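Long-range contacts in lipase (Rhizopus niveus, PDB 1LGY), which hydrolyses the ester bonds of triglycerides and of their partial glycerides, with a strong preference for the 1 and 3 positions: residues I93-S98 with V209-F214; K45-G50 with D71-I76. All coordinates share one frame; numbering follows the deposited sequence.

Contact 1: I93-S98 with V209-F214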
ATOM      1  N   ILE A  93      18.786   0.022  -4.029  1.00 32.40           N
ATOM      2  CA  ILE A  93      18.174  -0.687  -2.894  1.00 29.01           C
ATOM      3  C   ILE A  93      19.137  -1.755  -2.337  1.00 26.57           C
ATOM      4  O   ILE A  93      20.138  -2.055  -2.986  1.00 28.43           O
ATOM      5  CB  ILE A  93      16.812  -1.212  -3.469  1.00 23.07           C
ATOM      6  CG1 ILE A  93      15.924  -1.877  -2.439  1.00 16.22           C
ATOM      7  CG2 ILE A  93      17.146  -2.215  -4.524  1.00 21.96           C
ATOM      8  CD1 ILE A  93      14.567  -2.180  -3.073  1.00 22.56           C
ATOM      9  N   VAL A  94      18.984  -2.291  -1.124  1.00 24.74           N
ATOM     10  CA  VAL A  94      19.811  -3.419  -0.674  1.00 22.98           C
ATOM     11  C   VAL A  94      18.831  -4.547  -0.382  1.00 21.82           C
ATOM     12  O   VAL A  94      17.842  -4.298   0.298  1.00 25.34           O
ATOM     13  CB  VAL A  94      20.577  -3.099   0.601  1.00 21.52           C
ATOM     14  CG1 VAL A  94      21.477  -4.249   0.947  1.00 19.65           C
ATOM     15  CG2 VAL A  94      21.478  -1.927   0.393  1.00 22.86           C
ATOM     16  N   PHE A  95      19.034  -5.779  -0.865  1.00 18.71           N
ATOM     17  CA  PHE A  95      18.079  -6.842  -0.632  1.00 11.58           C
ATOM     18  C   PHE A  95      18.554  -7.670   0.555  1.00 16.87           C
ATOM     19  O   PHE A  95      18.786  -8.879   0.470  1.00 18.67           O
ATOM     20  CB  PHE A  95      17.960  -7.754  -1.814  1.00  8.53           C
ATOM     21  CG  PHE A  95      17.624  -7.121  -3.160  1.00 13.36           C
ATOM     22  CD1 PHE A  95      16.745  -6.025  -3.268  1.00 11.93           C
ATOM     23  CD2 PHE A  95      18.193  -7.679  -4.304  1.00  4.58           C
ATOM     24  CE1 PHE A  95      16.457  -5.514  -4.536  1.00  9.60           C
ATOM     25  CE2 PHE A  95      17.896  -7.165  -5.563  1.00  5.52           C
ATOM     26  CZ  PHE A  95      17.028  -6.080  -5.684  1.00  2.59           C
ATOM     27  N   ASN A  96      18.703  -6.992   1.695  1.00 11.94           N
ATOM     28  CA  ASN A  96      19.027  -7.634   2.927  1.00 10.69           C
ATOM     29  C   ASN A  96      17.855  -7.612   3.917  1.00  9.90           C
ATOM     30  O   ASN A  96      16.911  -6.854   3.760  1.00 11.57           O
ATOM     31  CB  ASN A  96      20.201  -6.953   3.515  1.00 14.09           C
ATOM     32  CG  ASN A  96      19.987  -5.516   3.923  1.00 19.92           C
ATOM     33  OD1 ASN A  96      20.646  -5.073   4.858  1.00 25.40           O
ATOM     34  ND2 ASN A  96      19.128  -4.711   3.301  1.00 19.08           N
ATOM     35  N   PHE A  97      17.879  -8.419   4.975  1.00 12.09           N
ATOM     36  CA  PHE A  97      16.748  -8.542   5.882  1.00 12.05           C
ATOM     37  C   PHE A  97      16.980  -8.075   7.298  1.00 16.01           C
ATOM     38  O   PHE A  97      18.118  -7.973   7.744  1.00 19.10           O
ATOM     39  CB  PHE A  97      16.337  -9.972   6.005  1.00 13.95           C
ATOM     40  CG  PHE A  97      15.611 -10.639   4.855  1.00 12.55           C
ATOM     41  CD1 PHE A  97      14.231 -10.465   4.748  1.00 18.21           C
ATOM     42  CD2 PHE A  97      16.297 -11.461   3.969  1.00  5.97           C
ATOM     43  CE1 PHE A  97      13.515 -11.116   3.747  1.00 13.66           C
ATOM     44  CE2 PHE A  97      15.591 -12.106   2.982  1.00 11.77           C
ATOM     45  CZ  PHE A  97      14.210 -11.935   2.872  1.00 16.21           C
ATOM     46  N   SER A  98      15.881  -7.815   8.016  1.00 17.91           N
ATOM     47  CA  SER A  98      15.870  -7.592   9.469  1.00 17.92           C
ATOM     48  C   SER A  98      14.832  -8.561  10.035  1.00 17.82           C
ATOM     49  O   SER A  98      13.934  -9.060   9.343  1.00 19.02           O
ATOM     50  CB  SER A  98      15.388  -6.225   9.903  1.00 19.03           C
ATOM     51  OG  SER A  98      16.345  -5.201   9.657  1.00 25.53           O
ATOM     52  N   VAL A 209      10.439  -6.722  -7.252  1.00 14.04           N
ATOM     53  CA  VAL A 209      11.664  -6.429  -6.512  1.00 14.42           C
ATOM     54  C   VAL A 209      11.339  -6.344  -5.023  1.00 14.36           C
ATOM     55  O   VAL A 209      10.230  -5.910  -4.717  1.00 18.10           O
ATOM     56  CB  VAL A 209      12.228  -5.100  -6.971  1.00 15.43           C
ATOM     57  CG1 VAL A 209      13.635  -5.023  -6.512  1.00 10.27           C
ATOM     58  CG2 VAL A 209      12.211  -4.959  -8.494  1.00 14.33           C
ATOM     59  N   PRO A 210      12.129  -6.734  -4.007  1.00 13.72           N
ATOM     60  CA  PRO A 210      13.267  -7.651  -4.042  1.00 12.19           C
ATOM     61  C   PRO A 210      12.931  -9.008  -4.645  1.00 12.34           C
ATOM     62  O   PRO A 210      11.804  -9.447  -4.475  1.00 14.69           O
ATOM     63  CB  PRO A 210      13.648  -7.702  -2.611  1.00  8.87           C
ATOM     64  CG  PRO A 210      13.232  -6.380  -2.057  1.00  9.05           C
ATOM     65  CD  PRO A 210      11.878  -6.323  -2.628  1.00 11.76           C
ATOM     66  N   PRO A 211      13.735  -9.735  -5.405  1.00 14.51           N
ATOM     67  CA  PRO A 211      13.232 -10.933  -6.096  1.00 15.13           C
ATOM     68  C   PRO A 211      13.080 -12.216  -5.256  1.00 15.92           C
ATOM     69  O   PRO A 211      13.483 -12.282  -4.078  1.00 13.59           O
ATOM     70  CB  PRO A 211      14.187 -11.039  -7.300  1.00 15.94           C
ATOM     71  CG  PRO A 211      15.453 -10.267  -6.939  1.00 14.32           C
ATOM     72  CD  PRO A 211      15.016  -9.231  -5.915  1.00 14.93           C
ATOM     73  N   GLN A 212      12.386 -13.244  -5.783  1.00 14.22           N
ATOM     74  CA  GLN A 212      12.263 -14.482  -4.999  1.00 14.11           C
ATOM     75  C   GLN A 212      13.602 -15.209  -4.835  1.00 16.05           C
ATOM     76  O   GLN A 212      13.765 -15.994  -3.896  1.00 15.31           O
ATOM     77  CB  GLN A 212      11.311 -15.447  -5.633  1.00 14.59           C
ATOM     78  CG  GLN A 212       9.949 -14.820  -5.647  1.00 18.58           C
ATOM     79  CD  GLN A 212       8.767 -15.747  -5.794  1.00 18.74           C
ATOM     80  OE1 GLN A 212       7.626 -15.377  -5.496  1.00 26.02           O
ATOM     81  NE2 GLN A 212       8.951 -16.977  -6.240  1.00 25.44           N
ATOM     82  N   SER A 213      14.604 -14.965  -5.699  1.00 14.11           N
ATOM     83  CA  SER A 213      15.865 -15.629  -5.511  1.00 16.05           C
ATOM     84  C   SER A 213      16.509 -15.201  -4.209  1.00 11.90           C
ATOM     85  O   SER A 213      17.123 -16.044  -3.563  1.00 16.31           O
ATOM     86  CB  SER A 213      16.763 -15.354  -6.710  1.00 15.14           C
ATOM     87  OG  SER A 213      17.068 -13.996  -6.839  1.00 21.39           O
ATOM     88  N   PHE A 214      16.262 -13.979  -3.746  1.00 11.95           N
ATOM     89  CA  PHE A 214      16.753 -13.485  -2.462  1.00 10.96           C
ATOM     90  C   PHE A 214      15.969 -13.839  -1.214  1.00 10.80           C
ATOM     91  O   PHE A 214      16.329 -13.458  -0.093  1.00  9.98           O
ATOM     92  CB  PHE A 214      16.886 -11.972  -2.518  1.00 12.07           C
ATOM     93  CG  PHE A 214      18.156 -11.540  -3.239  1.00 11.22           C
ATOM     94  CD1 PHE A 214      18.232 -11.616  -4.631  1.00  6.54           C
ATOM     95  CD2 PHE A 214      19.263 -11.111  -2.485  1.00 15.65           C
ATOM     96  CE1 PHE A 214      19.427 -11.260  -5.261  1.00 14.96           C
ATOM     97  CE2 PHE A 214      20.461 -10.761  -3.126  1.00 16.76           C
ATOM     98  CZ  PHE A 214      20.543 -10.837  -4.517  1.00 10.78           C
TER

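Contact 2: K45-G50 with D71-I76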
ATOM      1  N   LYS A  45     -12.260  14.125  -5.708  1.00 21.12           N
ATOM      2  CA  LYS A  45     -12.916  13.159  -6.559  1.00 18.59           C
ATOM      3  C   LYS A  45     -13.234  11.883  -5.832  1.00 20.37           C
ATOM      4  O   LYS A  45     -14.211  11.228  -6.205  1.00 22.53           O
ATOM      5  CB  LYS A  45     -12.056  12.763  -7.757  1.00 19.74           C
ATOM      6  CG  LYS A  45     -12.789  11.868  -8.757  1.00 20.80           C
ATOM      7  CD  LYS A  45     -11.946  11.129  -9.814  1.00 23.22           C
ATOM      8  CE  LYS A  45     -12.987  10.343 -10.655  1.00 20.93           C
ATOM      9  NZ  LYS A  45     -12.362   9.448 -11.608  1.00 12.99           N
ATOM     10  N   TRP A  46     -12.438  11.478  -4.828  1.00 18.59           N
ATOM     11  CA  TRP A  46     -12.676  10.200  -4.212  1.00 14.92           C
ATOM     12  C   TRP A  46     -13.145  10.324  -2.804  1.00 15.12           C
ATOM     13  O   TRP A  46     -13.944   9.499  -2.386  1.00 14.83           O
ATOM     14  CB  TRP A  46     -11.418   9.393  -4.292  1.00 13.29           C
ATOM     15  CG  TRP A  46     -11.197   8.927  -5.714  1.00 15.12           C
ATOM     16  CD1 TRP A  46     -10.176   9.452  -6.472  1.00 19.64           C
ATOM     17  CD2 TRP A  46     -11.922   8.003  -6.404  1.00 11.20           C
ATOM     18  NE1 TRP A  46     -10.258   8.858  -7.643  1.00 14.77           N
ATOM     19  CE2 TRP A  46     -11.276   8.000  -7.637  1.00 13.21           C
ATOM     20  CE3 TRP A  46     -13.008   7.184  -6.201  1.00 14.71           C
ATOM     21  CZ2 TRP A  46     -11.691   7.191  -8.685  1.00 15.78           C
ATOM     22  CZ3 TRP A  46     -13.444   6.364  -7.243  1.00 17.14           C
ATOM     23  CH2 TRP A  46     -12.789   6.364  -8.478  1.00 14.88           C
ATOM     24  N   VAL A  47     -12.651  11.312  -2.051  1.00 16.54           N
ATOM     25  CA  VAL A  47     -13.195  11.522  -0.729  1.00 16.25           C
ATOM     26  C   VAL A  47     -13.420  12.987  -0.447  1.00 15.70           C
ATOM     27  O   VAL A  47     -12.802  13.575   0.420  1.00 14.03           O
ATOM     28  CB  VAL A  47     -12.262  10.718   0.328  1.00 18.43           C
ATOM     29  CG1 VAL A  47     -10.841  10.807  -0.083  1.00 20.30           C
ATOM     30  CG2 VAL A  47     -12.497  11.170   1.757  1.00 10.52           C
ATOM     31  N   PRO A  48     -14.442  13.595  -1.143  1.00 19.51           N
ATOM     32  CA  PRO A  48     -14.836  15.014  -1.057  1.00 17.51           C
ATOM     33  C   PRO A  48     -15.001  15.656   0.322  1.00 17.78           C
ATOM     34  O   PRO A  48     -14.748  16.841   0.496  1.00 17.43           O
ATOM     35  CB  PRO A  48     -16.109  15.092  -1.850  1.00 15.07           C
ATOM     36  CG  PRO A  48     -16.707  13.726  -1.625  1.00 11.71           C
ATOM     37  CD  PRO A  48     -15.495  12.898  -1.899  1.00 16.73           C
ATOM     38  N   ASP A  49     -15.440  14.942   1.354  1.00 21.00           N
ATOM     39  CA  ASP A  49     -15.580  15.568   2.659  1.00 17.26           C
ATOM     40  C   ASP A  49     -14.408  15.274   3.585  1.00 15.57           C
ATOM     41  O   ASP A  49     -14.545  15.365   4.794  1.00 16.67           O
ATOM     42  CB  ASP A  49     -16.870  15.091   3.246  1.00 20.16           C
ATOM     43  CG  ASP A  49     -16.793  13.736   3.912  1.00 23.40           C
ATOM     44  OD1 ASP A  49     -16.463  12.760   3.255  1.00 24.71           O
ATOM     45  OD2 ASP A  49     -17.041  13.677   5.117  1.00 34.60           O
ATOM     46  N   GLY A  50     -13.218  14.982   3.079  1.00 16.18           N
ATOM     47  CA  GLY A  50     -12.123  14.592   3.922  1.00 12.01           C
ATOM     48  C   GLY A  50     -11.568  15.723   4.741  1.00 15.87           C
ATOM     49  O   GLY A  50     -11.387  16.852   4.285  1.00 18.51           O
ATOM     50  N   ASP A  71     -16.327  11.575   7.468  1.00 21.56           N
ATOM     51  CA  ASP A  71     -17.511  11.232   8.218  1.00 20.01           C
ATOM     52  C   ASP A  71     -18.621  10.653   7.365  1.00 21.76           C
ATOM     53  O   ASP A  71     -19.397   9.801   7.798  1.00 20.35           O
ATOM     54  CB  ASP A  71     -17.958  12.461   8.929  1.00 21.84           C
ATOM     55  CG  ASP A  71     -16.978  12.826  10.016  1.00 17.15           C
ATOM     56  OD1 ASP A  71     -16.495  11.931  10.690  1.00 23.71           O
ATOM     57  OD2 ASP A  71     -16.693  14.004  10.200  1.00 20.93           O
ATOM     58  N   LYS A  72     -18.598  11.069   6.102  1.00 22.99           N
ATOM     59  CA  LYS A  72     -19.555  10.574   5.150  1.00 27.44           C
ATOM     60  C   LYS A  72     -19.389   9.080   4.908  1.00 25.17           C
ATOM     61  O   LYS A  72     -20.329   8.312   5.050  1.00 24.07           O
ATOM     62  CB  LYS A  72     -19.355  11.352   3.890  1.00 31.26           C
ATOM     63  CG  LYS A  72     -20.562  11.160   3.003  1.00 38.74           C
ATOM     64  CD  LYS A  72     -20.633  12.245   1.932  1.00 44.88           C
ATOM     65  CE  LYS A  72     -21.287  13.570   2.379  1.00 46.67           C
ATOM     66  NZ  LYS A  72     -20.503  14.344   3.329  1.00 49.44           N
ATOM     67  N   GLN A  73     -18.175   8.652   4.556  1.00 24.20           N
ATOM     68  CA  GLN A  73     -17.868   7.252   4.293  1.00 22.03           C
ATOM     69  C   GLN A  73     -17.503   6.420   5.506  1.00 24.22           C
ATOM     70  O   GLN A  73     -17.208   5.225   5.371  1.00 26.40           O
ATOM     71  CB  GLN A  73     -16.729   7.151   3.321  1.00 16.25           C
ATOM     72  CG  GLN A  73     -17.171   7.672   1.984  1.00 18.82           C
ATOM     73  CD  GLN A  73     -15.974   8.105   1.181  1.00 18.55           C
ATOM     74  OE1 GLN A  73     -15.504   7.437   0.266  1.00 22.05           O
ATOM     75  NE2 GLN A  73     -15.464   9.263   1.548  1.00 21.45           N
ATOM     76  N   LYS A  74     -17.555   7.019   6.699  1.00 24.89           N
ATOM     77  CA  LYS A  74     -17.139   6.380   7.938  1.00 24.27           C
ATOM     78  C   LYS A  74     -15.798   5.637   7.821  1.00 22.78           C
ATOM     79  O   LYS A  74     -15.662   4.457   8.133  1.00 23.18           O
ATOM     80  CB  LYS A  74     -18.273   5.449   8.385  1.00 26.76           C
ATOM     81  CG  LYS A  74     -19.464   6.319   8.761  1.00 29.92           C
ATOM     82  CD  LYS A  74     -20.642   5.462   9.142  1.00 38.66           C
ATOM     83  CE  LYS A  74     -21.831   6.388   9.378  1.00 45.42           C
ATOM     84  NZ  LYS A  74     -21.821   6.923  10.735  1.00 48.59           N
ATOM     85  N   THR A  75     -14.785   6.343   7.329  1.00 18.45           N
ATOM     86  CA  THR A  75     -13.483   5.754   7.137  1.00 15.69           C
ATOM     87  C   THR A  75     -12.430   6.737   7.573  1.00 14.92           C
ATOM     88  O   THR A  75     -12.570   7.944   7.442  1.00 14.31           O
ATOM     89  CB  THR A  75     -13.253   5.407   5.668  1.00 14.27           C
ATOM     90  OG1 THR A  75     -14.376   4.684   5.190  1.00 14.24           O
ATOM     91  CG2 THR A  75     -12.054   4.506   5.503  1.00 12.58           C
ATOM     92  N   ILE A  76     -11.408   6.134   8.148  1.00 13.86           N
ATOM     93  CA  ILE A  76     -10.189   6.767   8.569  1.00 16.52           C
ATOM     94  C   ILE A  76      -9.194   6.110   7.648  1.00 17.85           C
ATOM     95  O   ILE A  76      -9.015   4.894   7.693  1.00 19.06           O
ATOM     96  CB  ILE A  76      -9.803   6.401   9.983  1.00 14.72           C
ATOM     97  CG1 ILE A  76     -10.902   6.765  10.915  1.00 18.33           C
ATOM     98  CG2 ILE A  76      -8.536   7.159  10.371  1.00 21.42           C
ATOM     99  CD1 ILE A  76     -10.770   5.875  12.129  1.00 13.42           C
TER
HETATM  100  O   HOH W   1     -19.721  14.624   5.956  1.00 34.50           O

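Contact 1: I93-S98 with V209-F214
The chain leaving helix 87-91, probably the lid of this fungal lipase as in its relatives, packs through Phe95 onto the proline-rich loop 209-214, which follows catalytic Asp204. Phe95 is the hub and sits at the centre of an inverse gamma turn. Its CB bond faces the loop, and chi1 near -55° sets CG beside the backbone N, with the ring against the prolines. Over one face lie Pro210 CA and Pro211 CD, the latter 3.8 Å from the Phe95 ring centroid in a CH-pi contact close to the ring normal. The Val209-Pro210 peptide bond is cis, and both its residues touch the Phe95 ring: Pro210 CB approaches Phe95 CD1 at 3.6 Å, and Val209 CG1 reaches Phe95 CE1 obliquely at 3.5 Å. The edge of the same ring meets Phe214 in a T-shaped stack: centroids are 5.0 Å apart, planes at 70°, and Phe95 CD2 stands 3.7 Å above the centre of the Phe214 ring. Beyond it, Phe97 brings its ring edge to the backbone, CE2 being 3.4 Å from Phe214 O, while its ring stacks with Phe216. Arg179 holds the loop through a side-chain bond to Pro210 O and a backbone bond to Val209. With no hydrogen bond between the two segments, their hold on each other comes from shape and ring contacts, the Phe95 ring being fixed at face and edge by different partners.

Contact 2: K45-G50 with D71-I76
Asp49, in the type I turn Val47-Gly50 that joins helix 41-46 to strand 51-58, points its carboxylate at Lys72, in the turn of the beta hairpin 63-70/75-81, where Lys74 and Thr75 both face Ser70 in a G1 beta bulge. Here the contact is close: Lys72 N donates to Asp49 OD2 at 3.2 Å with an N-H...O angle of 159°, reaching the syn side but 34° out of the carboxylate plane. Asp49 OD1 packs 3.3 Å from Lys72 CB and also bonds to Ser70 OG. That hydroxyl takes part in a second bond, with Gln73 NE2, which lies 3.5 Å from Val47 CG2; Gln73 OE1 turns to Lys19 on helix 11-26. The other side is looser and wet. The Lys72 chain bends near its end, bringing NZ back over Asp49, yet its salt bridge to Asp49 OD2 is long at 4.0 Å. A water closes the gap, donating to Asp49 OD2 at 3.0 Å and accepting from Lys72 NZ at 2.8 Å. Asp71 directs its own carboxylate to Arg69, Lys51 and Tyr137. The Asp49 carboxylate thus engages a backbone N-H, the Ser70 hydroxyl and, through water, an amine, surroundings that would be expected to favour its charged form.

Both contacts lie near the surface, the centre of each about 18 Å from the centre of the chain and on opposite sides of it, with nearest atoms about 25 Å apart; neither belongs to the core. They share no elements. Contact 1 joins two loop regions near the catalytic residues, the side chain of Val209 being about 8 Å from that of Asp204, whereas contact 2 joins a helix-to-strand turn and a hairpin turn at the edge region of the central sheet, away from the catalytic residues. Their chemistry differs accordingly: aromatic and proline surfaces mesh in 93-98 with 209-214, while 45-50 with 71-76 relies on a carboxylate, a backbone amide and water.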